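Fucoxanthin chlorophyll a/c-binding protein Lhcq10 (Chaetoceros gracilis, PDB 6L4U) binds chlorophyll a, chlorophyll c1 and a fucoxanthin-type carotenoid and probably harvests light in the diatom thylakoid membrane, passing excitation energy on. Local coordinates at residues Ile144-Lys156 against Gly165-Pro177. Residues are numbered along the deposited sequence; the frame is centred on the assembly and turned at random.
With CLA (chlorophyll a), chain B.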
ATOM      1  N   ILE Z 144     -96.414  23.440   7.037  1.00 74.92           N
ATOM      2  CA  ILE Z 144     -96.603  23.457   5.592  1.00 74.92           C
ATOM      3  C   ILE Z 144     -95.588  22.534   4.931  1.00 74.92           C
ATOM      4  O   ILE Z 144     -95.901  21.845   3.950  1.00 74.92           O
ATOM      5  CB  ILE Z 144     -96.532  24.895   5.019  1.00 74.92           C
ATOM      6  CG1 ILE Z 144     -97.646  25.789   5.560  1.00 74.92           C
ATOM      7  CG2 ILE Z 144     -96.635  24.941   3.516  1.00 74.92           C
ATOM      8  CD1 ILE Z 144     -97.265  27.230   5.704  1.00 74.92           C
ATOM      9  N   GLY Z 145     -94.388  22.442   5.508  1.00 72.72           N
ATOM     10  CA  GLY Z 145     -93.353  21.558   5.007  1.00 72.72           C
ATOM     11  C   GLY Z 145     -93.676  20.084   5.092  1.00 72.72           C
ATOM     12  O   GLY Z 145     -93.093  19.297   4.342  1.00 72.72           O
ATOM     13  N   PHE Z 146     -94.583  19.685   5.988  1.00 77.70           N
ATOM     14  CA  PHE Z 146     -95.077  18.314   5.924  1.00 77.70           C
ATOM     15  C   PHE Z 146     -96.022  18.141   4.749  1.00 77.70           C
ATOM     16  O   PHE Z 146     -95.996  17.103   4.075  1.00 77.70           O
ATOM     17  CB  PHE Z 146     -95.779  17.908   7.221  1.00 77.70           C
ATOM     18  CG  PHE Z 146     -96.340  16.510   7.178  1.00 77.70           C
ATOM     19  CD1 PHE Z 146     -97.692  16.286   6.943  1.00 77.70           C
ATOM     20  CD2 PHE Z 146     -95.505  15.416   7.340  1.00 77.70           C
ATOM     21  CE1 PHE Z 146     -98.193  15.002   6.864  1.00 77.70           C
ATOM     22  CE2 PHE Z 146     -96.007  14.128   7.283  1.00 77.70           C
ATOM     23  CZ  PHE Z 146     -97.354  13.923   7.050  1.00 77.70           C
ATOM     24  N   LEU Z 147     -96.887  19.133   4.504  1.00 74.67           N
ATOM     25  CA  LEU Z 147     -97.805  19.014   3.381  1.00 74.67           C
ATOM     26  C   LEU Z 147     -97.074  19.128   2.056  1.00 74.67           C
ATOM     27  O   LEU Z 147     -97.494  18.524   1.063  1.00 74.67           O
ATOM     28  CB  LEU Z 147     -98.937  20.039   3.455  1.00 74.67           C
ATOM     29  CG  LEU Z 147     -99.589  20.247   4.819  1.00 74.67           C
ATOM     30  CD1 LEU Z 147    -100.270  21.607   4.943  1.00 74.67           C
ATOM     31  CD2 LEU Z 147    -100.460  19.076   5.183  1.00 74.67           C
ATOM     32  N   GLU Z 148     -95.973  19.872   2.034  1.00 80.26           N
ATOM     33  CA  GLU Z 148     -95.077  19.835   0.888  1.00 80.26           C
ATOM     34  C   GLU Z 148     -94.392  18.480   0.777  1.00 80.26           C
ATOM     35  O   GLU Z 148     -94.162  17.983  -0.330  1.00 80.26           O
ATOM     36  CB  GLU Z 148     -94.052  20.959   1.003  1.00 80.26           C
ATOM     37  CG  GLU Z 148     -94.669  22.340   0.961  1.00 80.26           C
ATOM     38  CD  GLU Z 148     -94.805  22.876  -0.445  1.00 80.26           C
ATOM     39  OE1 GLU Z 148     -93.899  22.635  -1.268  1.00 80.26           O
ATOM     40  OE2 GLU Z 148     -95.817  23.550  -0.726  1.00 80.26           O
ATOM     41  N   TRP Z 149     -94.075  17.862   1.918  1.00 79.46           N
ATOM     42  CA  TRP Z 149     -93.462  16.538   1.912  1.00 79.46           C
ATOM     43  C   TRP Z 149     -94.464  15.463   1.515  1.00 79.46           C
ATOM     44  O   TRP Z 149     -94.131  14.549   0.753  1.00 79.46           O
ATOM     45  CB  TRP Z 149     -92.877  16.230   3.291  1.00 79.46           C
ATOM     46  CG  TRP Z 149     -92.024  15.004   3.355  1.00 79.46           C
ATOM     47  CD1 TRP Z 149     -90.667  14.946   3.245  1.00 79.46           C
ATOM     48  CD2 TRP Z 149     -92.468  13.657   3.565  1.00 79.46           C
ATOM     49  NE1 TRP Z 149     -90.237  13.650   3.367  1.00 79.46           N
ATOM     50  CE2 TRP Z 149     -91.323  12.839   3.564  1.00 79.46           C
ATOM     51  CE3 TRP Z 149     -93.719  13.064   3.759  1.00 79.46           C
ATOM     52  CZ2 TRP Z 149     -91.393  11.460   3.738  1.00 79.46           C
ATOM     53  CZ3 TRP Z 149     -93.786  11.700   3.929  1.00 79.46           C
ATOM     54  CH2 TRP Z 149     -92.630  10.912   3.916  1.00 79.46           C
ATOM     55  N   PHE Z 150     -95.691  15.547   2.039  1.00 74.72           N
ATOM     56  CA  PHE Z 150     -96.672  14.494   1.800  1.00 74.72           C
ATOM     57  C   PHE Z 150     -97.197  14.519   0.373  1.00 74.72           C
ATOM     58  O   PHE Z 150     -97.597  13.477  -0.157  1.00 74.72           O
ATOM     59  CB  PHE Z 150     -97.832  14.614   2.787  1.00 74.72           C
ATOM     60  CG  PHE Z 150     -98.716  13.403   2.826  1.00 74.72           C
ATOM     61  CD1 PHE Z 150     -99.903  13.368   2.112  1.00 74.72           C
ATOM     62  CD2 PHE Z 150     -98.354  12.292   3.570  1.00 74.72           C
ATOM     63  CE1 PHE Z 150    -100.713  12.248   2.141  1.00 74.72           C
ATOM     64  CE2 PHE Z 150     -99.159  11.172   3.606  1.00 74.72           C
ATOM     65  CZ  PHE Z 150    -100.341  11.150   2.891  1.00 74.72           C
ATOM     66  N   SER Z 151     -97.204  15.689  -0.264  1.00 71.92           N
ATOM     67  CA  SER Z 151     -97.581  15.768  -1.667  1.00 71.92           C
ATOM     68  C   SER Z 151     -96.528  15.165  -2.585  1.00 71.92           C
ATOM     69  O   SER Z 151     -96.844  14.820  -3.729  1.00 71.92           O
ATOM     70  CB  SER Z 151     -97.866  17.224  -2.030  1.00 71.92           C
ATOM     71  OG  SER Z 151     -96.678  17.994  -2.007  1.00 71.92           O
ATOM     72  N   GLU Z 152     -95.296  15.012  -2.105  1.00 74.92           N
ATOM     73  CA  GLU Z 152     -94.223  14.395  -2.873  1.00 74.92           C
ATOM     74  C   GLU Z 152     -94.122  12.893  -2.646  1.00 74.92           C
ATOM     75  O   GLU Z 152     -93.946  12.137  -3.606  1.00 74.92           O
ATOM     76  CB  GLU Z 152     -92.888  15.036  -2.509  1.00 74.92           C
ATOM     77  CG  GLU Z 152     -92.754  16.477  -2.904  1.00 74.92           C
ATOM     78  CD  GLU Z 152     -92.302  16.648  -4.329  1.00 74.92           C
ATOM     79  OE1 GLU Z 152     -91.503  15.821  -4.812  1.00 74.92           O
ATOM     80  OE2 GLU Z 152     -92.748  17.618  -4.968  1.00 74.92           O
ATOM     81  N   ALA Z 153     -94.219  12.449  -1.393  1.00 68.87           N
ATOM     82  CA  ALA Z 153     -93.948  11.053  -1.070  1.00 68.87           C
ATOM     83  C   ALA Z 153     -95.122  10.148  -1.403  1.00 68.87           C
ATOM     84  O   ALA Z 153     -94.929   9.037  -1.909  1.00 68.87           O
ATOM     85  CB  ALA Z 153     -93.604  10.914   0.411  1.00 68.87           C
ATOM     86  N   ALA Z 154     -96.340  10.603  -1.131  1.00 64.32           N
ATOM     87  CA  ALA Z 154     -97.497   9.721  -1.155  1.00 64.32           C
ATOM     88  C   ALA Z 154     -98.003   9.464  -2.568  1.00 64.32           C
ATOM     89  O   ALA Z 154     -97.318   9.780  -3.545  1.00 64.32           O
ATOM     90  CB  ALA Z 154     -98.610  10.280  -0.275  1.00 64.32           C
ATOM     91  N   GLY Z 155     -99.237   8.960  -2.651  1.00 61.96           N
ATOM     92  CA  GLY Z 155     -99.752   8.060  -3.668  1.00 61.96           C
ATOM     93  C   GLY Z 155     -99.254   8.140  -5.090  1.00 61.96           C
ATOM     94  O   GLY Z 155     -98.790   7.104  -5.594  1.00 61.96           O
ATOM     95  N   LYS Z 156     -99.308   9.320  -5.733  1.00 65.57           N
ATOM     96  CA  LYS Z 156     -98.671   9.369  -7.034  1.00 65.57           C
ATOM     97  C   LYS Z 156     -98.238  10.785  -7.373  1.00 65.57           C
ATOM     98  O   LYS Z 156     -98.850  11.767  -6.945  1.00 65.57           O
ATOM     99  CB  LYS Z 156     -99.564   8.713  -8.077  1.00 65.57           C
ATOM    100  CG  LYS Z 156     -99.597   9.001  -9.440  1.00 65.57           C
ATOM    101  CD  LYS Z 156     -99.100   7.569  -9.768  1.00 65.57           C
ATOM    102  CE  LYS Z 156     -98.140   7.375 -10.883  1.00 65.57           C
ATOM    103  NZ  LYS Z 156     -99.176   7.009 -11.909  1.00 65.57           N
ATOM    104  N   GLY Z 165    -101.455  18.958  -8.508  1.00 67.89           N
ATOM    105  CA  GLY Z 165    -102.346  19.628  -7.598  1.00 67.89           C
ATOM    106  C   GLY Z 165    -103.202  18.703  -6.762  1.00 67.89           C
ATOM    107  O   GLY Z 165    -103.756  19.139  -5.747  1.00 67.89           O
ATOM    108  N   ALA Z 166    -103.323  17.439  -7.158  1.00 68.21           N
ATOM    109  CA  ALA Z 166    -104.109  16.457  -6.419  1.00 68.21           C
ATOM    110  C   ALA Z 166    -103.370  16.093  -5.144  1.00 68.21           C
ATOM    111  O   ALA Z 166    -102.399  15.335  -5.170  1.00 68.21           O
ATOM    112  CB  ALA Z 166    -104.359  15.224  -7.278  1.00 68.21           C
ATOM    113  N   PHE Z 167    -103.815  16.643  -4.026  1.00 71.60           N
ATOM    114  CA  PHE Z 167    -103.212  16.296  -2.752  1.00 71.60           C
ATOM    115  C   PHE Z 167    -103.636  14.888  -2.361  1.00 71.60           C
ATOM    116  O   PHE Z 167    -104.836  14.586  -2.360  1.00 71.60           O
ATOM    117  CB  PHE Z 167    -103.610  17.280  -1.664  1.00 71.60           C
ATOM    118  CG  PHE Z 167    -102.596  17.414  -0.575  1.00 71.60           C
ATOM    119  CD1 PHE Z 167    -102.656  16.609   0.550  1.00 71.60           C
ATOM    120  CD2 PHE Z 167    -101.576  18.343  -0.674  1.00 71.60           C
ATOM    121  CE1 PHE Z 167    -101.718  16.729   1.557  1.00 71.60           C
ATOM    122  CE2 PHE Z 167    -100.637  18.469   0.327  1.00 71.60           C
ATOM    123  CZ  PHE Z 167    -100.708  17.662   1.444  1.00 71.60           C
ATOM    124  N   PRO Z 168    -102.693  14.001  -2.059  1.00 71.80           N
ATOM    125  CA  PRO Z 168    -103.061  12.653  -1.616  1.00 71.80           C
ATOM    126  C   PRO Z 168    -103.718  12.694  -0.249  1.00 71.80           C
ATOM    127  O   PRO Z 168    -103.322  13.468   0.627  1.00 71.80           O
ATOM    128  CB  PRO Z 168    -101.716  11.921  -1.568  1.00 71.80           C
ATOM    129  CG  PRO Z 168    -100.699  13.018  -1.447  1.00 71.80           C
ATOM    130  CD  PRO Z 168    -101.239  14.169  -2.207  1.00 71.80           C
ATOM    131  N   ASN Z 169    -104.759  11.884  -0.080  1.00 75.23           N
ATOM    132  CA  ASN Z 169    -105.390  11.828   1.226  1.00 75.23           C
ATOM    133  C   ASN Z 169    -104.595  11.123   2.309  1.00 75.23           C
ATOM    134  O   ASN Z 169    -103.825  10.194   2.064  1.00 75.23           O
ATOM    135  CB  ASN Z 169    -106.837  11.320   1.217  1.00 75.23           C
ATOM    136  CG  ASN Z 169    -107.647  11.721   0.009  1.00 75.23           C
ATOM    137  OD1 ASN Z 169    -107.536  11.261  -1.117  1.00 75.23           O
ATOM    138  ND2 ASN Z 169    -108.371  12.810   0.257  1.00 75.23           N
ATOM    139  N   PHE Z 170    -104.778  11.635   3.531  1.00 75.36           N
ATOM    140  CA  PHE Z 170    -104.073  11.149   4.708  1.00 75.36           C
ATOM    141  C   PHE Z 170    -104.544   9.769   5.141  1.00 75.36           C
ATOM    142  O   PHE Z 170    -103.796   9.073   5.833  1.00 75.36           O
ATOM    143  CB  PHE Z 170    -104.255  12.124   5.871  1.00 75.36           C
ATOM    144  CG  PHE Z 170    -103.471  13.395   5.737  1.00 75.36           C
ATOM    145  CD1 PHE Z 170    -102.222  13.399   5.139  1.00 75.36           C
ATOM    146  CD2 PHE Z 170    -103.981  14.589   6.225  1.00 75.36           C
ATOM    147  CE1 PHE Z 170    -101.499  14.573   5.020  1.00 75.36           C
ATOM    148  CE2 PHE Z 170    -103.265  15.766   6.110  1.00 75.36           C
ATOM    149  CZ  PHE Z 170    -102.023  15.758   5.507  1.00 75.36           C
ATOM    150  N   SER Z 171    -105.782   9.385   4.797  1.00 71.06           N
ATOM    151  CA  SER Z 171    -106.275   8.030   5.049  1.00 71.06           C
ATOM    152  C   SER Z 171    -105.454   6.933   4.413  1.00 71.06           C
ATOM    153  O   SER Z 171    -105.368   5.836   4.979  1.00 71.06           O
ATOM    154  CB  SER Z 171    -107.705   7.851   4.560  1.00 71.06           C
ATOM    155  OG  SER Z 171    -108.398   6.912   5.347  1.00 71.06           O
ATOM    156  N   ASP Z 172    -104.927   7.161   3.219  1.00 71.70           N
ATOM    157  CA  ASP Z 172    -104.209   6.090   2.568  1.00 71.70           C
ATOM    158  C   ASP Z 172    -102.704   6.266   2.774  1.00 71.70           C
ATOM    159  O   ASP Z 172    -102.261   6.990   3.673  1.00 71.70           O
ATOM    160  CB  ASP Z 172    -104.558   5.941   1.081  1.00 71.70           C
ATOM    161  CG  ASP Z 172    -106.039   6.101   0.778  1.00 71.70           C
ATOM    162  OD1 ASP Z 172    -106.598   7.210   0.784  1.00 71.70           O
ATOM    163  OD2 ASP Z 172    -106.714   5.061   0.889  1.00 71.70           O
ATOM    164  N   SER Z 173    -101.924   5.488   2.007  1.00 72.08           N
ATOM    165  CA  SER Z 173    -100.475   5.575   1.779  1.00 72.08           C
ATOM    166  C   SER Z 173     -99.610   5.112   2.946  1.00 72.08           C
ATOM    167  O   SER Z 173     -98.392   4.968   2.789  1.00 72.08           O
ATOM    168  CB  SER Z 173    -100.063   7.002   1.402  1.00 72.08           C
ATOM    169  OG  SER Z 173     -99.918   7.792   2.572  1.00 72.08           O
ATOM    170  N   ASP Z 174    -100.222   4.901   4.109  1.00 72.83           N
ATOM    171  CA  ASP Z 174     -99.726   4.083   5.212  1.00 72.83           C
ATOM    172  C   ASP Z 174     -98.430   4.646   5.822  1.00 72.83           C
ATOM    173  O   ASP Z 174     -97.686   3.919   6.490  1.00 72.83           O
ATOM    174  CB  ASP Z 174     -99.494   2.650   4.725  1.00 72.83           C
ATOM    175  CG  ASP Z 174    -100.789   1.880   4.581  1.00 72.83           C
ATOM    176  OD1 ASP Z 174    -101.781   2.211   5.263  1.00 72.83           O
ATOM    177  OD2 ASP Z 174    -100.813   0.944   3.753  1.00 72.83           O
ATOM    178  N   LEU Z 175     -98.114   5.926   5.581  1.00 72.13           N
ATOM    179  CA  LEU Z 175     -96.852   6.488   6.052  1.00 72.13           C
ATOM    180  C   LEU Z 175     -96.967   7.211   7.382  1.00 72.13           C
ATOM    181  O   LEU Z 175     -95.996   7.245   8.145  1.00 72.13           O
ATOM    182  CB  LEU Z 175     -96.239   7.459   5.036  1.00 72.13           C
ATOM    183  CG  LEU Z 175     -95.789   6.918   3.681  1.00 72.13           C
ATOM    184  CD1 LEU Z 175     -96.084   7.877   2.530  1.00 72.13           C
ATOM    185  CD2 LEU Z 175     -94.338   6.506   3.744  1.00 72.13           C
ATOM    186  N   ILE Z 176     -98.120   7.799   7.670  1.00 74.24           N
ATOM    187  CA  ILE Z 176     -98.336   8.553   8.899  1.00 74.24           C
ATOM    188  C   ILE Z 176     -98.876   7.627   9.984  1.00 74.24           C
ATOM    189  O   ILE Z 176     -99.831   6.875   9.742  1.00 74.24           O
ATOM    190  CB  ILE Z 176     -99.261   9.751   8.630  1.00 74.24           C
ATOM    191  CG1 ILE Z 176     -99.679  10.419   9.934  1.00 74.24           C
ATOM    192  CG2 ILE Z 176    -100.434   9.366   7.730  1.00 74.24           C
ATOM    193  CD1 ILE Z 176    -100.388  11.684   9.717  1.00 74.24           C
ATOM    194  N   PRO Z 177     -98.282   7.613  11.175  1.00 75.71           N
ATOM    195  CA  PRO Z 177     -98.660   6.622  12.191  1.00 75.71           C
ATOM    196  C   PRO Z 177     -99.699   7.063  13.215  1.00 75.71           C
ATOM    197  O   PRO Z 177     -99.819   6.385  14.240  1.00 75.71           O
ATOM    198  CB  PRO Z 177     -97.320   6.334  12.889  1.00 75.71           C
ATOM    199  CG  PRO Z 177     -96.339   7.383  12.391  1.00 75.71           C
ATOM    200  CD  PRO Z 177     -97.098   8.380  11.590  1.00 75.71           C
TER
HETATM  201 MG   CLA B 305     -92.551  24.471  -0.592  1.00 81.76          MG
HETATM  202  CHA CLA B 305     -92.344  24.126  -4.033  1.00 81.76           C
HETATM  203  CHB CLA B 305     -90.637  21.707  -0.279  1.00 81.76           C
HETATM  204  CHC CLA B 305     -92.247  25.195   2.706  1.00 81.76           C
HETATM  205  CHD CLA B 305     -94.300  27.667  -1.111  1.00 81.76           C
HETATM  206  NA  CLA B 305     -91.612  23.174  -1.902  1.00 81.76           N
HETATM  207  C1A CLA B 305     -91.689  23.069  -3.181  1.00 81.76           C
HETATM  208  C2A CLA B 305     -91.029  21.852  -3.792  1.00 81.76           C
HETATM  209  C3A CLA B 305     -90.557  21.120  -2.562  1.00 81.76           C
HETATM  210  C4A CLA B 305     -90.984  22.069  -1.503  1.00 81.76           C
HETATM  211  CMA CLA B 305     -91.357  19.841  -2.381  1.00 81.76           C
HETATM  212  CAA CLA B 305     -89.702  22.174  -4.506  1.00 81.76           C
HETATM  213  CBA CLA B 305     -88.929  23.342  -3.882  1.00 81.76           C
HETATM  214  CGA CLA B 305     -87.427  23.285  -4.024  1.00 81.76           C
HETATM  215  O1A CLA B 305     -86.851  22.269  -4.360  1.00 81.76           O
HETATM  216  O2A CLA B 305     -86.647  24.478  -3.741  1.00 81.76           O
HETATM  217  NB  CLA B 305     -91.599  23.567   0.972  1.00 81.76           N
HETATM  218  C1B CLA B 305     -90.867  22.462   0.942  1.00 81.76           C
HETATM  219  C2B CLA B 305     -90.196  22.089   2.208  1.00 81.76           C
HETATM  220  C3B CLA B 305     -90.689  23.149   3.106  1.00 81.76           C
HETATM  221  C4B CLA B 305     -91.540  24.000   2.231  1.00 81.76           C
HETATM  222  CMB CLA B 305     -89.287  20.929   2.502  1.00 81.76           C
HETATM  223  CAB CLA B 305     -90.377  23.352   4.537  1.00 81.76           C
HETATM  224  CBB CLA B 305     -89.598  24.354   4.879  1.00 81.76           C
HETATM  225  NC  CLA B 305     -93.078  26.126   0.515  1.00 81.76           N
HETATM  226  C1C CLA B 305     -92.998  26.137   1.859  1.00 81.76           C
HETATM  227  C2C CLA B 305     -93.756  27.224   2.526  1.00 81.76           C
HETATM  228  C3C CLA B 305     -94.364  27.947   1.394  1.00 81.76           C
HETATM  229  C4C CLA B 305     -93.871  27.187   0.218  1.00 81.76           C
HETATM  230  CMC CLA B 305     -93.881  27.503   3.997  1.00 81.76           C
HETATM  231  CAC CLA B 305     -95.259  29.161   1.414  1.00 81.76           C
HETATM  232  CBC CLA B 305     -96.657  28.635   1.657  1.00 81.76           C
HETATM  233  ND  CLA B 305     -93.179  25.676  -2.107  1.00 81.76           N
HETATM  234  C1D CLA B 305     -93.883  26.910  -2.291  1.00 81.76           C
HETATM  235  C2D CLA B 305     -94.130  27.306  -3.701  1.00 81.76           C
HETATM  236  C3D CLA B 305     -93.484  26.160  -4.399  1.00 81.76           C
HETATM  237  C4D CLA B 305     -92.976  25.309  -3.428  1.00 81.76           C
HETATM  238  CMD CLA B 305     -94.798  28.459  -4.397  1.00 81.76           C
HETATM  239  CAD CLA B 305     -93.162  25.570  -5.723  1.00 81.76           C
HETATM  240  OBD CLA B 305     -93.467  26.069  -6.864  1.00 81.76           O
HETATM  241  CBD CLA B 305     -92.432  24.304  -5.512  1.00 81.76           C
HETATM  242  CGD CLA B 305     -93.134  23.189  -6.217  1.00 81.76           C
HETATM  243  O1D CLA B 305     -93.902  22.457  -5.628  1.00 81.76           O
HETATM  244  O2D CLA B 305     -92.869  22.963  -7.624  1.00 81.76           O
HETATM  245  CED CLA B 305     -93.454  21.842  -8.275  1.00 81.76           C
HETATM  246  C1  CLA B 305     -85.224  24.447  -3.800  1.00 81.76           C
HETATM  247  C2  CLA B 305     -84.585  24.289  -2.441  1.00 81.76           C
HETATM  248  C3  CLA B 305     -84.173  25.348  -1.724  1.00 81.76           C
HETATM  249  C4  CLA B 305     -84.348  26.749  -2.235  1.00 81.76           C
HETATM  250  C5  CLA B 305     -83.525  25.134  -0.379  1.00 81.76           C
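Phe150 and Phe170 form a T-shaped pair, the edge of Phe170 directed at one face of Phe150, with planes at 65° and centroids 4.8 Å apart. With chi1 at -167°, CG stands opposite the backbone N and the Phe150 ring is set among Pro168, Phe170 and Ala154. On the opposite face sits the methyl group of Ala154, while Pro168 O approaches the ring edge, 3.3 Å from Phe150 CE1. Further apolar contacts continue along the helix: Leu147 CD2 meets the edge of Phe170 at CZ (3.7 Å), and Leu147 CB packs on Phe167 CZ. Pro168 CG touches Ala154 CB (3.6 Å). With an alanine at Phe150, the Phe170 edge is likely to lose its aromatic face and a gap to open between Phe170, Pro168 and Ala154. In this chlorophyll a/b-binding-type fold, the contact folds the loop leading to helix 196-223 back over the end of helix 137-153. No hydrogen bond joins the two segments; within the helix, Ser151 OG donates to Glu148 O from above the carbonyl plane. Pigments bind on both segments. Glu148 faces away from the loop and ligates the chlorophyll a magnesium through OE1 (2.4 Å), an atom that also takes a hydrogen bond from Lys86 NZ, whereas Glu152 OE1 ligates the magnesium of a chlorophyll c1. Another chlorophyll c1 lies against the Phe167 side chain.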